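Local coordinates for uncharacterized protein (Pseudomonas aeruginosa UCBPP-PA14, PDB 3FD9) that restrains the type III secretion regulon as an antiactivator, probably by disrupting self-association and DNA binding of the transcriptional activator ExsA when inducing signals are absent, at residues W220-R225 with A233-A238; R38-L43 with R70-C75. All blocks are in the same frame, centred on the assembly; numbering follows the deposited sequence.

Contact 1: residues W220-R225 with A233-A238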
ATOM      1  N   TRP A 220     -16.413 -31.287   4.295  1.00 34.42           N
ATOM      2  CA  TRP A 220     -17.174 -31.059   3.079  1.00 33.93           C
ATOM      3  C   TRP A 220     -18.667 -31.292   3.239  1.00 33.52           C
ATOM      4  O   TRP A 220     -19.470 -30.490   2.773  1.00 30.22           O
ATOM      5  CB  TRP A 220     -16.642 -31.900   1.923  1.00 35.29           C
ATOM      6  CG  TRP A 220     -16.686 -31.156   0.618  1.00 38.01           C
ATOM      7  CD1 TRP A 220     -17.589 -31.319  -0.390  1.00 41.29           C
ATOM      8  CD2 TRP A 220     -15.800 -30.105   0.196  1.00 40.55           C
ATOM      9  NE1 TRP A 220     -17.311 -30.446  -1.417  1.00 40.51           N
ATOM     10  CE2 TRP A 220     -16.218 -29.694  -1.080  1.00 41.14           C
ATOM     11  CE3 TRP A 220     -14.689 -29.484   0.772  1.00 41.75           C
ATOM     12  CZ2 TRP A 220     -15.563 -28.692  -1.789  1.00 45.23           C
ATOM     13  CZ3 TRP A 220     -14.042 -28.487   0.061  1.00 38.96           C
ATOM     14  CH2 TRP A 220     -14.479 -28.104  -1.199  1.00 39.16           C
ATOM     15  N   GLN A 221     -19.036 -32.391   3.885  1.00 47.11           N
ATOM     16  CA  GLN A 221     -20.444 -32.686   4.120  1.00 49.00           C
ATOM     17  C   GLN A 221     -21.220 -31.446   4.595  1.00 48.61           C
ATOM     18  O   GLN A 221     -22.173 -31.027   3.934  1.00 49.83           O
ATOM     19  CB  GLN A 221     -20.606 -33.887   5.062  1.00 49.32           C
ATOM     20  CG  GLN A 221     -21.789 -33.808   6.024  1.00 60.17           C
ATOM     21  CD  GLN A 221     -23.125 -34.098   5.362  1.00 72.60           C
ATOM     22  OE1 GLN A 221     -23.189 -34.701   4.287  1.00 76.59           O
ATOM     23  NE2 GLN A 221     -24.206 -33.675   6.011  1.00 77.26           N
ATOM     24  N   PRO A 222     -20.799 -30.833   5.716  1.00 38.71           N
ATOM     25  CA  PRO A 222     -21.492 -29.636   6.204  1.00 37.03           C
ATOM     26  C   PRO A 222     -21.328 -28.449   5.269  1.00 36.95           C
ATOM     27  O   PRO A 222     -22.219 -27.613   5.175  1.00 37.85           O
ATOM     28  CB  PRO A 222     -20.777 -29.324   7.519  1.00 37.66           C
ATOM     29  CG  PRO A 222     -20.020 -30.554   7.866  1.00 37.19           C
ATOM     30  CD  PRO A 222     -19.671 -31.205   6.582  1.00 38.93           C
ATOM     31  N   LEU A 223     -20.189 -28.366   4.593  1.00 34.86           N
ATOM     32  CA  LEU A 223     -19.894 -27.204   3.766  1.00 33.40           C
ATOM     33  C   LEU A 223     -20.902 -27.086   2.621  1.00 34.06           C
ATOM     34  O   LEU A 223     -21.300 -25.986   2.236  1.00 33.42           O
ATOM     35  CB  LEU A 223     -18.458 -27.272   3.231  1.00 32.69           C
ATOM     36  CG  LEU A 223     -17.863 -25.948   2.746  1.00 31.27           C
ATOM     37  CD1 LEU A 223     -17.711 -24.983   3.900  1.00 27.19           C
ATOM     38  CD2 LEU A 223     -16.530 -26.158   2.071  1.00 30.83           C
ATOM     39  N   CYS A 224     -21.332 -28.225   2.096  1.00 40.23           N
ATOM     40  CA  CYS A 224     -22.230 -28.241   0.947  1.00 40.86           C
ATOM     41  C   CYS A 224     -23.681 -28.158   1.361  1.00 40.99           C
ATOM     42  O   CYS A 224     -24.574 -28.300   0.521  1.00 42.66           O
ATOM     43  CB  CYS A 224     -22.018 -29.503   0.121  1.00 40.55           C
ATOM     44  SG  CYS A 224     -20.395 -29.597  -0.604  1.00 45.86           S
ATOM     45  N   ARG A 225     -23.921 -27.930   2.648  1.00 40.49           N
ATOM     46  CA  ARG A 225     -25.284 -27.873   3.152  1.00 41.04           C
ATOM     47  C   ARG A 225     -25.493 -26.631   3.979  1.00 41.42           C
ATOM     48  O   ARG A 225     -26.414 -26.557   4.781  1.00 42.78           O
ATOM     49  CB  ARG A 225     -25.604 -29.107   3.989  1.00 41.03           C
ATOM     50  CG  ARG A 225     -25.215 -30.408   3.323  1.00 46.11           C
ATOM     51  CD  ARG A 225     -26.251 -31.481   3.575  1.00 55.24           C
ATOM     52  NE  ARG A 225     -27.377 -31.357   2.651  1.00 63.30           N
ATOM     53  CZ  ARG A 225     -28.579 -30.894   2.984  1.00 66.38           C
ATOM     54  NH1 ARG A 225     -28.820 -30.512   4.232  1.00 64.56           N
ATOM     55  NH2 ARG A 225     -29.540 -30.820   2.067  1.00 66.50           N
ATOM     56  N   ALA A 233     -23.360 -24.803   9.543  1.00 36.79           N
ATOM     57  CA  ALA A 233     -22.358 -23.749   9.666  1.00 37.19           C
ATOM     58  C   ALA A 233     -21.380 -24.007  10.804  1.00 38.58           C
ATOM     59  O   ALA A 233     -20.165 -24.087  10.587  1.00 38.35           O
ATOM     60  CB  ALA A 233     -23.028 -22.391   9.854  1.00 37.90           C
ATOM     61  N   ASP A 234     -21.911 -24.132  12.018  1.00 56.72           N
ATOM     62  CA  ASP A 234     -21.068 -24.328  13.189  1.00 58.08           C
ATOM     63  C   ASP A 234     -20.332 -25.663  13.121  1.00 54.80           C
ATOM     64  O   ASP A 234     -19.326 -25.858  13.790  1.00 54.27           O
ATOM     65  CB  ASP A 234     -21.876 -24.211  14.483  1.00 62.36           C
ATOM     66  CG  ASP A 234     -22.753 -25.419  14.733  1.00 72.05           C
ATOM     67  OD1 ASP A 234     -23.189 -26.042  13.742  1.00 81.56           O
ATOM     68  OD2 ASP A 234     -23.009 -25.743  15.919  1.00 81.36           O
ATOM     69  N   ALA A 235     -20.826 -26.574  12.295  1.00 43.58           N
ATOM     70  CA  ALA A 235     -20.135 -27.838  12.080  1.00 42.93           C
ATOM     71  C   ALA A 235     -18.841 -27.623  11.307  1.00 40.29           C
ATOM     72  O   ALA A 235     -17.858 -28.324  11.532  1.00 40.76           O
ATOM     73  CB  ALA A 235     -21.026 -28.820  11.355  1.00 44.83           C
ATOM     74  N   VAL A 236     -18.827 -26.660  10.392  1.00 28.65           N
ATOM     75  CA  VAL A 236     -17.580 -26.365   9.701  1.00 26.56           C
ATOM     76  C   VAL A 236     -16.746 -25.435  10.566  1.00 25.48           C
ATOM     77  O   VAL A 236     -15.519 -25.478  10.536  1.00 25.03           O
ATOM     78  CB  VAL A 236     -17.768 -25.786   8.267  1.00 25.87           C
ATOM     79  CG1 VAL A 236     -19.120 -26.174   7.696  1.00 25.81           C
ATOM     80  CG2 VAL A 236     -17.583 -24.282   8.248  1.00 26.31           C
ATOM     81  N   GLN A 237     -17.410 -24.607  11.359  1.00 32.81           N
ATOM     82  CA  GLN A 237     -16.686 -23.775  12.315  1.00 32.47           C
ATOM     83  C   GLN A 237     -15.878 -24.678  13.231  1.00 32.05           C
ATOM     84  O   GLN A 237     -14.675 -24.503  13.377  1.00 32.99           O
ATOM     85  CB  GLN A 237     -17.642 -22.891  13.123  1.00 33.74           C
ATOM     86  CG  GLN A 237     -16.969 -21.721  13.830  1.00 33.48           C
ATOM     87  CD  GLN A 237     -16.459 -22.093  15.214  1.00 37.30           C
ATOM     88  OE1 GLN A 237     -16.748 -23.180  15.726  1.00 42.08           O
ATOM     89  NE2 GLN A 237     -15.711 -21.188  15.833  1.00 36.97           N
ATOM     90  N   ALA A 238     -16.545 -25.666  13.817  1.00 29.51           N
ATOM     91  CA  ALA A 238     -15.911 -26.597  14.747  1.00 30.78           C
ATOM     92  C   ALA A 238     -14.758 -27.352  14.100  1.00 32.11           C
ATOM     93  O   ALA A 238     -13.728 -27.577  14.726  1.00 33.68           O
ATOM     94  CB  ALA A 238     -16.934 -27.575  15.280  1.00 38.71           C
TER

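Contact 2: residues R38-L43 with R70-C75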
ATOM      1  N   ARG A  38      -4.080   6.201  19.221  1.00 30.01           N
ATOM      2  CA  ARG A  38      -4.609   7.192  20.152  1.00 30.26           C
ATOM      3  C   ARG A  38      -5.454   6.525  21.235  1.00 30.76           C
ATOM      4  O   ARG A  38      -5.445   6.955  22.398  1.00 32.26           O
ATOM      5  CB  ARG A  38      -5.423   8.242  19.392  1.00 30.83           C
ATOM      6  CG  ARG A  38      -6.165   9.199  20.273  1.00 32.71           C
ATOM      7  CD  ARG A  38      -5.202  10.032  21.109  1.00 34.01           C
ATOM      8  NE  ARG A  38      -4.349  10.899  20.306  1.00 34.07           N
ATOM      9  CZ  ARG A  38      -3.418  11.704  20.810  1.00 35.20           C
ATOM     10  NH1 ARG A  38      -3.219  11.751  22.117  1.00 36.33           N
ATOM     11  NH2 ARG A  38      -2.682  12.464  20.011  1.00 35.37           N
HETATM   12  N   MSE A  39      -6.178   5.475  20.852  1.00 37.80           N
HETATM   13  CA  MSE A  39      -7.188   4.898  21.729  1.00 39.07           C
HETATM   14  C   MSE A  39      -6.645   3.776  22.612  1.00 42.10           C
HETATM   15  O   MSE A  39      -7.090   3.587  23.750  1.00 42.95           O
HETATM   16  CB  MSE A  39      -8.376   4.399  20.911  1.00 39.34           C
HETATM   17  CG  MSE A  39      -9.003   5.468  20.061  1.00 43.22           C
HETATM   18 SE   MSE A  39      -9.501   7.047  21.111  1.00 53.61          SE
HETATM   19  CE  MSE A  39      -9.286   8.397  19.734  1.00 56.45           C
ATOM     20  N   LEU A  40      -5.684   3.032  22.074  1.00 38.41           N
ATOM     21  CA  LEU A  40      -5.081   1.921  22.783  1.00 39.95           C
ATOM     22  C   LEU A  40      -3.770   2.333  23.434  1.00 41.88           C
ATOM     23  O   LEU A  40      -2.906   2.923  22.780  1.00 42.01           O
ATOM     24  CB  LEU A  40      -4.825   0.758  21.825  1.00 37.86           C
ATOM     25  CG  LEU A  40      -6.051   0.019  21.304  1.00 36.85           C
ATOM     26  CD1 LEU A  40      -5.638  -1.305  20.675  1.00 38.36           C
ATOM     27  CD2 LEU A  40      -7.032  -0.230  22.424  1.00 43.97           C
ATOM     28  N   PRO A  41      -3.628   2.020  24.730  1.00 42.19           N
ATOM     29  CA  PRO A  41      -2.389   2.137  25.499  1.00 45.41           C
ATOM     30  C   PRO A  41      -1.270   1.397  24.789  1.00 46.07           C
ATOM     31  O   PRO A  41      -1.540   0.396  24.138  1.00 45.87           O
ATOM     32  CB  PRO A  41      -2.720   1.403  26.798  1.00 46.77           C
ATOM     33  CG  PRO A  41      -4.199   1.486  26.922  1.00 45.08           C
ATOM     34  CD  PRO A  41      -4.735   1.473  25.536  1.00 44.09           C
ATOM     35  N   ARG A  42      -0.039   1.871  24.921  1.00 62.64           N
ATOM     36  CA  ARG A  42       1.103   1.238  24.263  1.00 64.71           C
ATOM     37  C   ARG A  42       1.148  -0.276  24.491  1.00 63.79           C
ATOM     38  O   ARG A  42       1.542  -1.042  23.608  1.00 63.54           O
ATOM     39  CB  ARG A  42       2.404   1.874  24.751  1.00 67.95           C
ATOM     40  CG  ARG A  42       3.648   1.511  23.951  1.00 74.68           C
ATOM     41  CD  ARG A  42       4.859   1.392  24.888  1.00 87.12           C
ATOM     42  NE  ARG A  42       4.691   2.214  26.086  1.00 93.95           N
ATOM     43  CZ  ARG A  42       4.415   1.718  27.295  1.00 96.99           C
ATOM     44  NH1 ARG A  42       4.286   0.402  27.467  1.00 97.78           N
ATOM     45  NH2 ARG A  42       4.272   2.533  28.337  1.00100.16           N
ATOM     46  N   LEU A  43       0.747  -0.697  25.685  1.00 60.38           N
ATOM     47  CA  LEU A  43       0.803  -2.103  26.062  1.00 60.40           C
ATOM     48  C   LEU A  43      -0.257  -2.920  25.335  1.00 57.54           C
ATOM     49  O   LEU A  43      -0.014  -4.060  24.956  1.00 57.95           O
ATOM     50  CB  LEU A  43       0.656  -2.247  27.583  1.00 63.81           C
ATOM     51  CG  LEU A  43       0.700  -3.632  28.250  1.00 69.65           C
ATOM     52  CD1 LEU A  43      -0.640  -4.351  28.137  1.00 71.54           C
ATOM     53  CD2 LEU A  43       1.823  -4.505  27.691  1.00 71.54           C
ATOM     54  N   ARG A  70     -13.610  -1.213  15.265  1.00 31.62           N
ATOM     55  CA  ARG A  70     -14.477  -1.021  16.421  1.00 33.05           C
ATOM     56  C   ARG A  70     -14.337  -2.169  17.422  1.00 33.36           C
ATOM     57  O   ARG A  70     -14.164  -1.930  18.622  1.00 35.36           O
ATOM     58  CB  ARG A  70     -15.944  -0.846  16.017  1.00 33.56           C
ATOM     59  CG  ARG A  70     -16.737  -0.051  17.037  1.00 37.09           C
ATOM     60  CD  ARG A  70     -18.241  -0.097  16.793  1.00 46.42           C
ATOM     61  NE  ARG A  70     -18.909  -1.133  17.584  1.00 49.07           N
ATOM     62  CZ  ARG A  70     -19.589  -2.146  17.063  1.00 46.82           C
ATOM     63  NH1 ARG A  70     -19.703  -2.254  15.748  1.00 41.96           N
ATOM     64  NH2 ARG A  70     -20.168  -3.043  17.852  1.00 49.63           N
ATOM     65  N   GLN A  71     -14.402  -3.404  16.923  1.00 29.40           N
ATOM     66  CA  GLN A  71     -14.303  -4.589  17.768  1.00 29.27           C
ATOM     67  C   GLN A  71     -13.006  -4.615  18.554  1.00 28.95           C
ATOM     68  O   GLN A  71     -12.989  -4.964  19.732  1.00 31.28           O
ATOM     69  CB  GLN A  71     -14.437  -5.865  16.943  1.00 27.54           C
ATOM     70  CG  GLN A  71     -15.879  -6.210  16.581  1.00 27.63           C
ATOM     71  CD  GLN A  71     -16.743  -6.511  17.800  1.00 32.64           C
ATOM     72  OE1 GLN A  71     -16.379  -7.335  18.649  1.00 39.52           O
ATOM     73  NE2 GLN A  71     -17.896  -5.847  17.891  1.00 33.52           N
ATOM     74  N   ILE A  72     -11.913  -4.244  17.902  1.00 26.49           N
ATOM     75  CA  ILE A  72     -10.638  -4.119  18.592  1.00 25.76           C
ATOM     76  C   ILE A  72     -10.788  -3.187  19.789  1.00 27.30           C
ATOM     77  O   ILE A  72     -10.493  -3.568  20.918  1.00 26.19           O
ATOM     78  CB  ILE A  72      -9.550  -3.575  17.661  1.00 24.39           C
ATOM     79  CG1 ILE A  72      -9.205  -4.616  16.605  1.00 21.48           C
ATOM     80  CG2 ILE A  72      -8.317  -3.198  18.459  1.00 28.54           C
ATOM     81  CD1 ILE A  72      -8.278  -4.123  15.535  1.00 27.00           C
ATOM     82  N   LEU A  73     -11.267  -1.972  19.536  1.00 31.84           N
ATOM     83  CA  LEU A  73     -11.449  -0.989  20.601  1.00 34.84           C
ATOM     84  C   LEU A  73     -12.397  -1.507  21.678  1.00 38.10           C
ATOM     85  O   LEU A  73     -12.241  -1.213  22.866  1.00 40.20           O
ATOM     86  CB  LEU A  73     -11.962   0.340  20.040  1.00 33.71           C
ATOM     87  CG  LEU A  73     -11.019   1.075  19.084  1.00 32.73           C
ATOM     88  CD1 LEU A  73     -11.510   2.483  18.866  1.00 30.52           C
ATOM     89  CD2 LEU A  73      -9.592   1.096  19.605  1.00 31.17           C
ATOM     90  N   LEU A  74     -13.383  -2.283  21.250  1.00 39.17           N
ATOM     91  CA  LEU A  74     -14.381  -2.817  22.157  1.00 41.36           C
ATOM     92  C   LEU A  74     -13.730  -3.814  23.103  1.00 42.60           C
ATOM     93  O   LEU A  74     -13.649  -3.590  24.315  1.00 44.17           O
ATOM     94  CB  LEU A  74     -15.487  -3.499  21.355  1.00 40.39           C
ATOM     95  CG  LEU A  74     -16.794  -3.797  22.079  1.00 44.71           C
ATOM     96  CD1 LEU A  74     -17.217  -2.609  22.915  1.00 48.47           C
ATOM     97  CD2 LEU A  74     -17.868  -4.149  21.068  1.00 46.35           C
ATOM     98  N   CYS A  75     -13.256  -4.912  22.526  1.00 42.07           N
ATOM     99  CA  CYS A  75     -12.632  -5.979  23.284  1.00 45.08           C
ATOM    100  C   CYS A  75     -11.493  -5.507  24.173  1.00 47.72           C
ATOM    101  O   CYS A  75     -11.245  -6.094  25.218  1.00 50.08           O
ATOM    102  CB  CYS A  75     -12.131  -7.062  22.342  1.00 43.64           C
ATOM    103  SG  CYS A  75     -13.464  -7.883  21.467  1.00 49.55           S
TER

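Contact 1: residues W220-R225 with A233-A238
The carbonyl oxygen of Ala233 receives two backbone N-H groups, a bond of 2.9 Å from Gln237 N and a weak one from Val236 N, within the helical turn that presents Val236 to Pro222. The contact across the segments is purely apolar. Val236 brings its CG1 methyl to 3.6 Å from Pro222 CB, and the same methyl lies 4.2 Å from Leu223 CD1, so one branch of the valine covers two consecutive residues of the facing helix. One residue earlier, the methyl CB of Ala235 sits alongside the proline ring, 3.9 Å from Pro222 CB and 4.0 Å from Pro222 CG. The backbones come close here, the CA atoms of Pro222 and Val236 lying 6.2 Å apart, consistent with the compact proline ring and the alanine methyl beside it.

Leu223 serves two neighbours with its two branches. With CG anti to the backbone N (chi1 -161°), CD1 turns to the valine, while CD2 lies 3.9 Å above one face of the Trp220 ring plane, displaced toward the rim. Pro222 has no N-H to give to the preceding turn, and the helix is kinked there; it ends soon afterwards, Cys224 being the first residue with non-helical torsions. The chain then turns back, and Leu226 in the connecting loop also touches Val236. Met99 of helix 96-115 packs on Leu223 as well. The arrangement is that of two consecutive helices, 217-223 and 232-241, connected by a short loop and packed on each other in the ExsD C-terminal region.

Contact 2: residues R38-L43 with R70-C75
In the N-terminal helical region, helix 66-76 packs through Ile72 and Leu73 against Met39 and Leu40, where helix 30-39 gives way to helix 42-50. Leu73 reaches across with both methyls: CD2 comes to 3.8 Å from Met39 CB and CD1 to 4.1 Å from Met39 CG. The first of these methyls also meets the next residue, with Leu73 CD2 and Leu40 CD2 4.0 Å apart, and so fits against two successive side chains of the turn. Met39, a selenomethionine in this crystal, touches only by the root of its side chain; a bend at chi2 (-54°) carries the selenium end away, and Trp193 of the second subunit packs on this residue.

Leu40 is the first residue to leave the helical conformation, and Pro41 after it holds the N-cap position of helix 42-50, so the contact falls on the corner between two consecutive helices. From this corner Leu40, its CG anti to the carbonyl carbon (chi1 -70°), extends toward helix 66-76 and splits its methyls between the two partners. CD1 goes to Ile72 CG2 at 4.0 Å, the two side chains meeting at roughly a right angle. Ile72 also touches Leu36 and Leu48, from the helices on either side of the corner; Leu73 shares Leu36 and packs in addition on Leu201 of the second subunit.

In the fold
Contact 2 comes first along the chain and is complete before contact 1 begins. It joins helix 66-76 to the corner between helices 30-39 and 42-50 in the N-terminal domain of the ExsD family, whereas contact 1 pairs helices 217-223 and 232-241 in its C-terminal domain. Their centres lie 33 Å apart and their nearest atoms about 14 Å, so the two sites share neither helices nor direct packing. Between them in sequence come helix 96-115, which lies against contact 1, and the long helices 119-147 and 157-189. Contact 2 borders a second subunit, while no other chain of the assembly touches contact 1, which is therefore packing within one subunit.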